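Local coordinates for protein extracellular PQQ-dependent sugar dehydrogenase (Coprinopsis cinerea, PDB 6JT6) that probably passes electrons from sugar oxidation at a separate PQQ-dependent catalytic domain to external acceptors, using the haem b bound by this cytochrome domain, at residues A[19-24]-A[141-146]; A[52-57]-A[112-117]. All blocks are in the same frame, centred on the assembly; numbering follows the deposited sequence.

How the contacts relate
Both contacts bridge the two beta sheets of the haem-binding cytochrome domain, and their centres lie 12 Å apart. They meet where strands 138-146 and 56-60 run side by side: His-146 O lies 2.7 Å from Gly-55 N, and His-146 N lies 3.0 Å from Trp-56 O, both probable hydrogen bonds. Packing continues between them, with Phe-145 CZ 3.6 Å from Ala-54 CB on the interior side and Ala-144 CB 3.7 Å from Trp-56 CZ3 on the haem side. Contact 1 reaches the porphyrin through Gly-142, Trp-143 and Ala-144, contact 2 through Trp-56. Through the two contacts the sheet that carries the haem meets the other sheet at neighbouring places.

Contact 1. Residues A[19-24]-A[141-146]; sequences FYQQDT and FGWAFH. With HEM (protoporphyrin IX containing Fe), chain C.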
loop_
_atom_site.group_PDB
_atom_site.type_symbol
_atom_site.label_atom_id
_atom_site.label_comp_id
_atom_site.label_asym_id
_atom_site.label_seq_id
_atom_site.Cartn_x
_atom_site.Cartn_y
_atom_site.Cartn_z
ATOM N N PHE A 19 8.197 3.220 -5.388
ATOM C CA PHE A 19 9.200 3.825 -4.518
ATOM C C PHE A 19 9.913 2.650 -3.900
ATOM O O PHE A 19 9.293 1.817 -3.211
ATOM C CB PHE A 19 8.556 4.687 -3.389
ATOM C CG PHE A 19 9.554 5.207 -2.347
ATOM C CD1 PHE A 19 10.402 6.288 -2.635
ATOM C CD2 PHE A 19 9.651 4.614 -1.096
ATOM C CE1 PHE A 19 11.328 6.764 -1.691
ATOM C CE2 PHE A 19 10.555 5.079 -0.133
ATOM C CZ PHE A 19 11.403 6.161 -0.434
ATOM N N TYR A 20 11.215 2.586 -4.161
ATOM C CA TYR A 20 12.070 1.542 -3.621
ATOM C C TYR A 20 12.908 2.187 -2.507
ATOM O O TYR A 20 13.500 3.237 -2.703
ATOM C CB TYR A 20 12.955 0.906 -4.711
ATOM C CG TYR A 20 14.044 0.049 -4.113
ATOM C CD1 TYR A 20 13.756 -1.225 -3.624
ATOM C CD2 TYR A 20 15.360 0.526 -3.999
ATOM C CE1 TYR A 20 14.739 -2.005 -3.049
ATOM C CE2 TYR A 20 16.355 -0.255 -3.426
ATOM C CZ TYR A 20 16.032 -1.510 -2.946
ATOM O OH TYR A 20 17.004 -2.299 -2.373
ATOM N N GLN A 21 12.917 1.565 -1.333
ATOM C CA GLN A 21 13.645 2.127 -0.194
ATOM C C GLN A 21 14.863 1.229 0.080
ATOM O O GLN A 21 14.719 0.071 0.464
ATOM C CB GLN A 21 12.709 2.280 1.017
ATOM C CG GLN A 21 13.092 3.377 1.992
ATOM C CD GLN A 21 14.390 3.098 2.726
ATOM O OE1 GLN A 21 14.706 1.949 3.050
ATOM N NE2 GLN A 21 15.161 4.144 2.978
ATOM N N GLN A 22 16.053 1.781 -0.155
ATOM C CA GLN A 22 17.354 1.054 -0.106
ATOM C C GLN A 22 17.732 0.410 1.251
ATOM O O GLN A 22 18.295 -0.673 1.259
ATOM C CB GLN A 22 18.517 1.957 -0.604
ATOM C CG GLN A 22 18.765 3.193 0.279
ATOM C CD GLN A 22 19.880 4.127 -0.192
ATOM O OE1 GLN A 22 20.809 3.725 -0.908
ATOM N NE2 GLN A 22 19.798 5.389 0.238
ATOM N N ASP A 23 17.429 1.078 2.370
ATOM C CA ASP A 23 17.770 0.576 3.716
ATOM C C ASP A 23 16.924 -0.642 4.093
ATOM O O ASP A 23 17.439 -1.601 4.652
ATOM C CB ASP A 23 17.615 1.683 4.787
ATOM C CG ASP A 23 18.210 3.035 4.335
ATOM O OD1 ASP A 23 19.241 3.013 3.609
ATOM O OD2 ASP A 23 17.624 4.093 4.666
ATOM N N THR A 24 15.634 -0.592 3.768
ATOM C CA THR A 24 14.684 -1.645 4.103
ATOM C C THR A 24 14.612 -2.754 3.056
ATOM O O THR A 24 14.156 -3.880 3.347
ATOM C CB THR A 24 13.288 -1.033 4.316
ATOM O OG1 THR A 24 12.824 -0.428 3.094
ATOM C CG2 THR A 24 13.334 0.020 5.456
ATOM N N PHE A 141 3.400 10.938 0.153
ATOM C CA PHE A 141 3.026 9.687 0.824
ATOM C C PHE A 141 4.047 9.374 1.892
ATOM O O PHE A 141 5.248 9.690 1.756
ATOM C CB PHE A 141 2.955 8.495 -0.168
ATOM C CG PHE A 141 1.640 8.372 -0.927
ATOM C CD1 PHE A 141 0.638 9.343 -0.841
ATOM C CD2 PHE A 141 1.430 7.283 -1.785
ATOM C CE1 PHE A 141 -0.563 9.224 -1.567
ATOM C CE2 PHE A 141 0.241 7.146 -2.509
ATOM C CZ PHE A 141 -0.768 8.130 -2.400
ATOM N N GLY A 142 3.575 8.701 2.931
ATOM C CA GLY A 142 4.460 8.157 3.942
ATOM C C GLY A 142 4.710 6.686 3.660
ATOM O O GLY A 142 3.933 6.018 2.922
ATOM N N TRP A 143 5.842 6.194 4.163
ATOM C CA TRP A 143 6.134 4.749 4.130
ATOM C C TRP A 143 6.573 4.357 5.540
ATOM O O TRP A 143 7.174 5.174 6.251
ATOM C CB TRP A 143 7.218 4.403 3.064
ATOM C CG TRP A 143 8.519 5.099 3.211
ATOM C CD1 TRP A 143 8.904 6.313 2.640
ATOM C CD2 TRP A 143 9.628 4.668 4.007
ATOM N NE1 TRP A 143 10.184 6.623 3.019
ATOM C CE2 TRP A 143 10.659 5.645 3.857
ATOM C CE3 TRP A 143 9.872 3.528 4.805
ATOM C CZ2 TRP A 143 11.923 5.517 4.484
ATOM C CZ3 TRP A 143 11.132 3.409 5.445
ATOM C CH2 TRP A 143 12.128 4.424 5.291
ATOM N N ALA A 144 6.279 3.128 5.946
ATOM C CA ALA A 144 6.656 2.648 7.276
ATOM C C ALA A 144 6.919 1.148 7.201
ATOM O O ALA A 144 6.299 0.434 6.385
ATOM C CB ALA A 144 5.575 2.981 8.331
ATOM N N PHE A 145 7.820 0.663 8.057
ATOM C CA PHE A 145 8.329 -0.676 7.893
ATOM C C PHE A 145 8.807 -1.183 9.223
ATOM O O PHE A 145 9.540 -0.476 9.923
ATOM C CB PHE A 145 9.471 -0.588 6.882
ATOM C CG PHE A 145 10.113 -1.896 6.517
ATOM C CD1 PHE A 145 9.559 -2.731 5.547
ATOM C CD2 PHE A 145 11.359 -2.244 7.081
ATOM C CE1 PHE A 145 10.210 -3.924 5.176
ATOM C CE2 PHE A 145 12.008 -3.419 6.701
ATOM C CZ PHE A 145 11.426 -4.264 5.756
ATOM N N HIS A 146 8.392 -2.401 9.582
ATOM C CA HIS A 146 9.041 -3.103 10.692
ATOM C C HIS A 146 9.890 -4.222 10.120
ATOM O O HIS A 146 9.373 -5.169 9.509
ATOM C CB HIS A 146 8.038 -3.683 11.655
ATOM C CG HIS A 146 8.596 -3.864 13.019
ATOM N ND1 HIS A 146 9.637 -4.726 13.289
ATOM C CD2 HIS A 146 8.321 -3.229 14.181
ATOM C CE1 HIS A 146 9.932 -4.658 14.576
ATOM N NE2 HIS A 146 9.159 -3.745 15.135
HETATM C CHA HEM C . 6.630 8.536 11.979
HETATM C CHB HEM C . 5.320 6.503 16.203
HETATM C CHC HEM C . 2.872 3.066 13.828
HETATM C CHD HEM C . 3.478 5.634 9.685
HETATM C C1A HEM C . 6.528 8.248 13.329
HETATM C C2A HEM C . 7.249 8.918 14.350
HETATM C C3A HEM C . 6.881 8.326 15.535
HETATM C C4A HEM C . 5.935 7.302 15.255
HETATM C CMA HEM C . 7.383 8.691 16.924
HETATM C CAA HEM C . 8.233 10.065 14.172
HETATM C CBA HEM C . 9.507 9.674 13.401
HETATM C CGA HEM C . 10.229 8.466 13.937
HETATM O O1A HEM C . 10.290 7.387 13.289
HETATM O O2A HEM C . 10.789 8.536 15.052
HETATM C C1B HEM C . 4.555 5.373 15.927
HETATM C C2B HEM C . 4.102 4.465 16.944
HETATM C C3B HEM C . 3.441 3.457 16.270
HETATM C C4B HEM C . 3.499 3.804 14.830
HETATM C CMB HEM C . 4.359 4.598 18.459
HETATM C CAB HEM C . 2.742 2.242 16.773
HETATM C CBB HEM C . 3.156 1.531 17.816
HETATM C C1C HEM C . 2.742 3.508 12.483
HETATM C C2C HEM C . 2.024 2.829 11.472
HETATM C C3C HEM C . 2.183 3.552 10.283
HETATM C C4C HEM C . 3.040 4.678 10.574
HETATM C CMC HEM C . 1.207 1.573 11.719
HETATM C CAC HEM C . 1.560 3.231 8.967
HETATM C CBC HEM C . 1.389 1.956 8.556
HETATM C C1D HEM C . 4.462 6.580 10.008
HETATM C C2D HEM C . 5.014 7.509 8.998
HETATM C C3D HEM C . 5.867 8.327 9.627
HETATM C C4D HEM C . 5.827 7.894 11.040
HETATM C CMD HEM C . 4.712 7.565 7.523
HETATM C CAD HEM C . 6.732 9.416 8.995
HETATM C CBD HEM C . 6.030 10.741 8.761
HETATM C CGD HEM C . 5.839 11.428 10.085
HETATM O O1D HEM C . 4.699 11.701 10.550
HETATM O O2D HEM C . 6.851 11.697 10.749
HETATM N NA HEM C . 5.748 7.239 13.899
HETATM N NB HEM C . 4.182 4.949 14.713
HETATM N NC HEM C . 3.377 4.587 11.911
HETATM N ND HEM C . 4.956 6.871 11.242
HETATM FE FE HEM C . 4.579 5.962 12.912
#
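Residues 19-24, which run from strand 15-21 into a turn, face strand 138-146 across a gap between sheets, the CA atoms of Gln-21 and Trp-143 standing 9.1 Å apart and those of Thr-24 and Phe-145 7.5 Å. Side chains fill that gap. The indole of Trp-143 carries two neighbours on one face: Phe-19 CE2 sits over the five-membered ring, 3.5 Å from Trp-143 CD1, with the ring planes inclined at 33°, and Gln-21 CG makes a CH-pi contact over the six-membered ring, 3.6 Å from its centroid. Gln-21 bends at chi2 (-67°), which turns its amide back over its own turn while leaving it 23° from the indole plane. There OE1 takes two bonds, from Thr-24 N at 2.8 Å and from Thr-24 OG1 at 3.0 Å, while NE2 gives a nearly straight bond to Asp-23 OD2. The amide is therefore held at both ends. Thr-24 in turn lays CB over the face of Phe-145, 3.7 Å from the ring centroid, and packs its methyl CG2 against the same ring. Trp-28 meets the indole too, and His-166 touches Thr-24, Trp-143 and Phe-145. On the other side of strand 138-146, Ala-144 CB lies 3.6 Å from haem CHD, and Gly-142 passes close to the haem methyl CMD. An aromatic core between two beta sheets, with the haem against the outer side of one of them, characterises the beta-sandwich cytochrome domain of the cellobiose dehydrogenase family.

Contact 2. Residues A[52-57]-A[112-117]; sequences ASAGWI and NIQRIV. With HEM (protoporphyrin IX containing Fe), chain C.
Gln-114 NE2 is gripped by backbone carbonyls of the 52-57 segment and its approach: it donates to Ala-54 O at 2.8 Å and also bonds Pro-51 O. The bond to Ala-54 O lies close to the plane of the Gln-114 amide but comes in above the plane of the carbonyl, 40° out of it. This is a link between the two sheets of the beta sandwich, made where the chain leaves strand 43-51 and turns to enter strand 56-60. With CG lodged between the backbone N and the carbonyl carbon (chi1 63°) and the chain extended beyond it, the Gln-114 side chain reaches out of strand 113-121 into that turn. At its other amide atom a water lies 2.7 Å from Gln-114 OE1 and 2.8 Å from Gly-55 O, placed to donate to either, though other acceptors compete for its protons. The two carbonyls at NE2, Ala-54 O and Pro-51 O, should fix the rotation of the amide, and the water probably adds to this. Ala-54 CB closes against NE2 at 3.5 Å, and the aliphatic part of Gln-114 passes Ile-57 head to tail, Ile-57 CD1 lying 4.2 Å from Gln-114 CG. A classic beta bulge at Gly-55 and Trp-56 opens strand 56-60. Trp-56 points from there to the far side of its sheet, where its indole leans obliquely on the haem, CH2 being 3.8 Å from haem C2C, while its NE1 bonds Tyr-162 O. At the opposite end of the contact the backbones meet directly: Ala-52 N donates to Asn-112 O at 3.0 Å, and Ala-52 CB rests 3.6 Å from that same Asn-112 O.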
loop_
_atom_site.group_PDB
_atom_site.type_symbol
_atom_site.label_atom_id
_atom_site.label_comp_id
_atom_site.label_asym_id
_atom_site.label_seq_id
_atom_site.Cartn_x
_atom_site.Cartn_y
_atom_site.Cartn_z
ATOM N N ALA A 52 10.975 -11.382 2.906
ATOM C CA ALA A 52 9.991 -12.276 3.529
ATOM C C ALA A 52 10.076 -12.291 5.056
ATOM O O ALA A 52 9.128 -12.673 5.738
ATOM C CB ALA A 52 10.160 -13.684 2.995
ATOM N N SER A 53 11.219 -11.901 5.591
ATOM C CA SER A 53 11.403 -11.904 7.028
ATOM C C SER A 53 10.897 -10.639 7.723
ATOM O O SER A 53 10.897 -10.588 8.962
ATOM C CB SER A 53 12.879 -12.140 7.350
ATOM O OG SER A 53 13.705 -11.072 6.844
ATOM N N ALA A 54 10.509 -9.620 6.941
ATOM C CA ALA A 54 10.020 -8.351 7.492
ATOM C C ALA A 54 8.769 -8.570 8.321
ATOM O O ALA A 54 7.988 -9.472 8.045
ATOM C CB ALA A 54 9.732 -7.333 6.375
ATOM N N GLY A 55 8.521 -7.697 9.291
ATOM C CA GLY A 55 7.330 -7.859 10.141
ATOM C C GLY A 55 6.048 -7.321 9.527
ATOM O O GLY A 55 5.044 -8.044 9.416
ATOM N N TRP A 56 6.088 -6.056 9.115
ATOM C CA TRP A 56 4.966 -5.457 8.387
ATOM C C TRP A 56 5.443 -4.273 7.535
ATOM O O TRP A 56 6.554 -3.763 7.711
ATOM C CB TRP A 56 3.834 -5.037 9.350
ATOM C CG TRP A 56 4.186 -4.053 10.449
ATOM C CD1 TRP A 56 4.428 -4.342 11.766
ATOM C CD2 TRP A 56 4.277 -2.617 10.322
ATOM N NE1 TRP A 56 4.681 -3.162 12.470
ATOM C CE2 TRP A 56 4.580 -2.097 11.604
ATOM C CE3 TRP A 56 4.143 -1.720 9.228
ATOM C CZ2 TRP A 56 4.709 -0.713 11.846
ATOM C CZ3 TRP A 56 4.279 -0.340 9.462
ATOM C CH2 TRP A 56 4.557 0.146 10.767
ATOM N N ILE A 57 4.596 -3.870 6.586
ATOM C CA ILE A 57 4.913 -2.825 5.622
ATOM C C ILE A 57 3.645 -1.976 5.498
ATOM O O ILE A 57 2.544 -2.514 5.334
ATOM C CB ILE A 57 5.254 -3.422 4.240
ATOM C CG1 ILE A 57 6.283 -4.560 4.360
ATOM C CG2 ILE A 57 5.687 -2.298 3.245
ATOM C CD1 ILE A 57 6.460 -5.384 3.078
ATOM N N ASN A 112 11.359 -15.713 -0.134
ATOM C CA ASN A 112 12.379 -14.703 -0.388
ATOM C C ASN A 112 11.782 -13.294 -0.183
ATOM O O ASN A 112 12.378 -12.459 0.483
ATOM C CB ASN A 112 12.958 -14.858 -1.800
ATOM C CG ASN A 112 13.795 -16.141 -1.965
ATOM O OD1 ASN A 112 14.261 -16.724 -0.984
ATOM N ND2 ASN A 112 13.985 -16.579 -3.215
ATOM N N ILE A 113 10.608 -13.055 -0.779
ATOM C CA ILE A 113 9.870 -11.817 -0.607
ATOM C C ILE A 113 8.523 -12.088 0.030
ATOM O O ILE A 113 8.025 -13.215 -0.015
ATOM C CB ILE A 113 9.711 -11.009 -1.934
ATOM C CG1 ILE A 113 8.994 -11.807 -3.043
ATOM C CG2 ILE A 113 11.078 -10.535 -2.403
ATOM C CD1 ILE A 113 8.343 -10.958 -4.124
ATOM N N GLN A 114 7.959 -11.061 0.661
ATOM C CA GLN A 114 6.506 -11.005 0.885
ATOM C C GLN A 114 5.873 -9.888 0.018
ATOM O O GLN A 114 6.495 -8.839 -0.238
ATOM C CB GLN A 114 6.155 -10.833 2.356
ATOM C CG GLN A 114 6.656 -9.535 2.970
ATOM C CD GLN A 114 6.348 -9.464 4.437
ATOM O OE1 GLN A 114 5.211 -9.169 4.825
ATOM N NE2 GLN A 114 7.366 -9.718 5.280
ATOM N N ARG A 115 4.639 -10.120 -0.419
ATOM C CA ARG A 115 3.910 -9.133 -1.209
ATOM C C ARG A 115 2.494 -8.975 -0.707
ATOM O O ARG A 115 1.819 -9.979 -0.395
ATOM C CB ARG A 115 3.839 -9.588 -2.656
ATOM C CG ARG A 115 4.934 -9.053 -3.521
ATOM C CD ARG A 115 4.855 -9.782 -4.841
ATOM N NE ARG A 115 3.792 -9.381 -5.780
ATOM C CZ ARG A 115 4.005 -8.604 -6.853
ATOM N NH1 ARG A 115 5.206 -8.047 -7.056
ATOM N NH2 ARG A 115 3.037 -8.368 -7.707
ATOM N N ILE A 116 2.035 -7.725 -0.597
ATOM C CA ILE A 116 0.596 -7.525 -0.329
ATOM C C ILE A 116 0.086 -6.574 -1.396
ATOM O O ILE A 116 0.441 -5.386 -1.391
ATOM C CB ILE A 116 0.248 -6.991 1.108
ATOM C CG1 ILE A 116 0.865 -7.843 2.208
ATOM C CG2 ILE A 116 -1.277 -6.954 1.319
ATOM C CD1 ILE A 116 2.176 -7.299 2.692
ATOM N N VAL A 117 -0.744 -7.100 -2.298
ATOM C CA VAL A 117 -1.253 -6.308 -3.398
ATOM C C VAL A 117 -2.718 -6.048 -3.060
ATOM O O VAL A 117 -3.455 -6.965 -2.692
ATOM C CB VAL A 117 -1.160 -7.075 -4.739
ATOM C CG1 VAL A 117 -1.577 -6.169 -5.915
ATOM C CG2 VAL A 117 0.230 -7.671 -4.922
HETATM C CHA HEM C . 6.630 8.536 11.979
HETATM C CHB HEM C . 5.320 6.503 16.203
HETATM C CHC HEM C . 2.872 3.066 13.828
HETATM C CHD HEM C . 3.478 5.634 9.685
HETATM C C1A HEM C . 6.528 8.248 13.329
HETATM C C2A HEM C . 7.249 8.918 14.350
HETATM C C3A HEM C . 6.881 8.326 15.535
HETATM C C4A HEM C . 5.935 7.302 15.255
HETATM C CMA HEM C . 7.383 8.691 16.924
HETATM C CAA HEM C . 8.233 10.065 14.172
HETATM C CBA HEM C . 9.507 9.674 13.401
HETATM C CGA HEM C . 10.229 8.466 13.937
HETATM O O1A HEM C . 10.290 7.387 13.289
HETATM O O2A HEM C . 10.789 8.536 15.052
HETATM C C1B HEM C . 4.555 5.373 15.927
HETATM C C2B HEM C . 4.102 4.465 16.944
HETATM C C3B HEM C . 3.441 3.457 16.270
HETATM C C4B HEM C . 3.499 3.804 14.830
HETATM C CMB HEM C . 4.359 4.598 18.459
HETATM C CAB HEM C . 2.742 2.242 16.773
HETATM C CBB HEM C . 3.156 1.531 17.816
HETATM C C1C HEM C . 2.742 3.508 12.483
HETATM C C2C HEM C . 2.024 2.829 11.472
HETATM C C3C HEM C . 2.183 3.552 10.283
HETATM C C4C HEM C . 3.040 4.678 10.574
HETATM C CMC HEM C . 1.207 1.573 11.719
HETATM C CAC HEM C . 1.560 3.231 8.967
HETATM C CBC HEM C . 1.389 1.956 8.556
HETATM C C1D HEM C . 4.462 6.580 10.008
HETATM C C2D HEM C . 5.014 7.509 8.998
HETATM C C3D HEM C . 5.867 8.327 9.627
HETATM C C4D HEM C . 5.827 7.894 11.040
HETATM C CMD HEM C . 4.712 7.565 7.523
HETATM C CAD HEM C . 6.732 9.416 8.995
HETATM C CBD HEM C . 6.030 10.741 8.761
HETATM C CGD HEM C . 5.839 11.428 10.085
HETATM O O1D HEM C . 4.699 11.701 10.550
HETATM O O2D HEM C . 6.851 11.697 10.749
HETATM N NA HEM C . 5.748 7.239 13.899
HETATM N NB HEM C . 4.182 4.949 14.713
HETATM N NC HEM C . 3.377 4.587 11.911
HETATM N ND HEM C . 4.956 6.871 11.242
HETATM FE FE HEM C . 4.579 5.962 12.912
HETATM O O HOH W 1 4.978 -9.948 7.415
#